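Local structure of protease Do-like 2, chloroplastic (Arabidopsis thaliana, 4FLN) at residues B[441-446]-B[458-463]. The protein is a chloroplast serine protease that makes the primary cut in the photodamaged D1 protein of photosystem II in plants. Numbering follows the deposited sequence.
Sequences KFNGIP and DMCKDK
Cys460 points its sulfur at two neighbours at once, the rim of the Phe442 ring and the amide of Asn443. SG lies 3.9 Å from CZ of Phe442; seen from the ring centroid it stands 77° off the normal, near the ring plane, which makes this an edge-on sulfur-aromatic contact. With CG of Phe442 anti to the backbone N (chi1 168°), the ring reaches toward the loop after the helix and meets the cysteine with its far end. Asn443 runs alongside: its CG stands 3.6 Å over one face of the Phe442 ring, nearer the border than the centre, and its ND2 comes within 3.4 Å of SG of Cys460. The same ND2 is 3.6 Å from OD2 of Asp462, the two side chains passing in opposite directions with amide and carboxylate planes turned 43° apart. No hydrogen bond crosses between the segments; the amide is held by strand 464-469, OD1 accepting from Val466 N and ND2 bonding weakly to Tyr464 O. Phe442 and Asn443 open the type I' turn linking strands 437-442 and 445-446 within the C-terminal PDZ domain. Helix 450-459 packs on Phe442 through Leu453, Leu456 and Ile457, and the Cys460 loop leads from it into strand 464-469, antiparallel partner of strand 437-442.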
loop_
_atom_site.group_PDB
_atom_site.type_symbol
_atom_site.label_atom_id
_atom_site.label_comp_id
_atom_site.label_asym_id
_atom_site.label_seq_id
_atom_site.Cartn_x
_atom_site.Cartn_y
_atom_site.Cartn_z
ATOM N N LYS B 441 -34.187 4.706 -27.656
ATOM C CA LYS B 441 -35.070 4.487 -28.788
ATOM C C LYS B 441 -34.386 3.757 -29.932
ATOM O O LYS B 441 -33.165 3.808 -30.094
ATOM C CB LYS B 441 -35.644 5.815 -29.292
ATOM C CG LYS B 441 -36.241 6.670 -28.192
ATOM C CD LYS B 441 -37.061 7.822 -28.741
ATOM C CE LYS B 441 -37.387 8.817 -27.634
ATOM N NZ LYS B 441 -38.573 9.664 -27.943
ATOM N N PHE B 442 -35.203 3.059 -30.708
ATOM C CA PHE B 442 -34.797 2.503 -31.986
ATOM C C PHE B 442 -35.804 2.964 -33.027
ATOM O O PHE B 442 -37.004 2.699 -32.901
ATOM C CB PHE B 442 -34.757 0.977 -31.936
ATOM C CG PHE B 442 -34.621 0.337 -33.286
ATOM C CD1 PHE B 442 -33.374 0.002 -33.788
ATOM C CD2 PHE B 442 -35.742 0.078 -34.062
ATOM C CE1 PHE B 442 -33.249 -0.585 -35.034
ATOM C CE2 PHE B 442 -35.621 -0.510 -35.313
ATOM C CZ PHE B 442 -34.374 -0.843 -35.797
ATOM N N ASN B 443 -35.313 3.664 -34.045
ATOM C CA ASN B 443 -36.171 4.198 -35.097
ATOM C C ASN B 443 -37.409 4.895 -34.533
ATOM O O ASN B 443 -38.516 4.742 -35.051
ATOM C CB ASN B 443 -36.555 3.103 -36.093
ATOM C CG ASN B 443 -35.374 2.644 -36.932
ATOM O OD1 ASN B 443 -34.225 3.011 -36.666
ATOM N ND2 ASN B 443 -35.649 1.839 -37.951
ATOM N N GLY B 444 -37.204 5.653 -33.457
ATOM C CA GLY B 444 -38.260 6.438 -32.847
ATOM C C GLY B 444 -38.961 5.746 -31.690
ATOM O O GLY B 444 -39.635 6.395 -30.890
ATOM N N ILE B 445 -38.792 4.431 -31.591
ATOM C CA ILE B 445 -39.535 3.641 -30.617
ATOM C C ILE B 445 -38.789 3.364 -29.311
ATOM O O ILE B 445 -37.694 2.804 -29.322
ATOM C CB ILE B 445 -39.925 2.296 -31.210
ATOM C CG1 ILE B 445 -40.525 2.491 -32.597
ATOM C CG2 ILE B 445 -40.882 1.577 -30.283
ATOM C CD1 ILE B 445 -41.114 1.232 -33.169
ATOM N N PRO B 446 -39.392 3.741 -28.176
ATOM C CA PRO B 446 -38.803 3.472 -26.860
ATOM C C PRO B 446 -38.636 1.970 -26.611
ATOM O O PRO B 446 -39.576 1.187 -26.778
ATOM C CB PRO B 446 -39.833 4.063 -25.895
ATOM C CG PRO B 446 -40.499 5.129 -26.678
ATOM C CD PRO B 446 -40.602 4.572 -28.074
ATOM N N ASP B 458 -35.648 -7.233 -36.240
ATOM C CA ASP B 458 -36.133 -8.215 -37.208
ATOM C C ASP B 458 -37.315 -7.712 -38.049
ATOM O O ASP B 458 -37.459 -8.080 -39.212
ATOM C CB ASP B 458 -36.499 -9.528 -36.509
ATOM C CG ASP B 458 -35.330 -10.140 -35.752
ATOM O OD1 ASP B 458 -34.171 -9.738 -36.001
ATOM O OD2 ASP B 458 -35.573 -11.030 -34.910
ATOM N N MET B 459 -38.156 -6.871 -37.462
ATOM C CA MET B 459 -39.276 -6.299 -38.196
ATOM C C MET B 459 -38.863 -5.096 -39.033
ATOM O O MET B 459 -39.675 -4.558 -39.779
ATOM C CB MET B 459 -40.396 -5.891 -37.240
ATOM C CG MET B 459 -41.069 -7.059 -36.565
ATOM S SD MET B 459 -41.782 -8.185 -37.781
ATOM C CE MET B 459 -42.158 -9.612 -36.759
ATOM N N CYS B 460 -37.611 -4.664 -38.917
ATOM C CA CYS B 460 -37.200 -3.428 -39.576
ATOM C C CYS B 460 -36.911 -3.635 -41.057
ATOM O O CYS B 460 -36.019 -4.396 -41.432
ATOM C CB CYS B 460 -35.967 -2.825 -38.889
ATOM S SG CYS B 460 -35.465 -1.195 -39.538
ATOM N N LYS B 461 -37.703 -2.972 -41.890
ATOM C CA LYS B 461 -37.451 -2.926 -43.323
ATOM C C LYS B 461 -36.827 -1.599 -43.767
ATOM O O LYS B 461 -36.586 -1.394 -44.958
ATOM C CB LYS B 461 -38.730 -3.245 -44.113
ATOM C CG LYS B 461 -39.816 -3.928 -43.272
ATOM C CD LYS B 461 -40.805 -4.746 -44.098
ATOM C CE LYS B 461 -40.166 -6.035 -44.593
ATOM N NZ LYS B 461 -39.372 -6.696 -43.516
ATOM N N ASP B 462 -36.574 -0.701 -42.812
ATOM C CA ASP B 462 -36.240 0.689 -43.142
ATOM C C ASP B 462 -34.844 0.894 -43.678
ATOM O O ASP B 462 -34.003 0.000 -43.630
ATOM C CB ASP B 462 -36.389 1.579 -41.916
ATOM C CG ASP B 462 -37.814 1.979 -41.664
ATOM O OD1 ASP B 462 -38.541 2.196 -42.664
ATOM O OD2 ASP B 462 -38.200 2.075 -40.472
ATOM N N LYS B 463 -34.589 2.119 -44.118
ATOM C CA LYS B 463 -33.334 2.451 -44.770
ATOM C C LYS B 463 -32.217 2.376 -43.747
ATOM O O LYS B 463 -31.205 1.709 -43.959
ATOM C CB LYS B 463 -33.419 3.854 -45.378
ATOM C CG LYS B 463 -32.112 4.396 -45.947
ATOM C CD LYS B 463 -31.515 3.481 -47.002
ATOM C CE LYS B 463 -30.340 4.150 -47.703
ATOM N NZ LYS B 463 -29.669 3.238 -48.670
#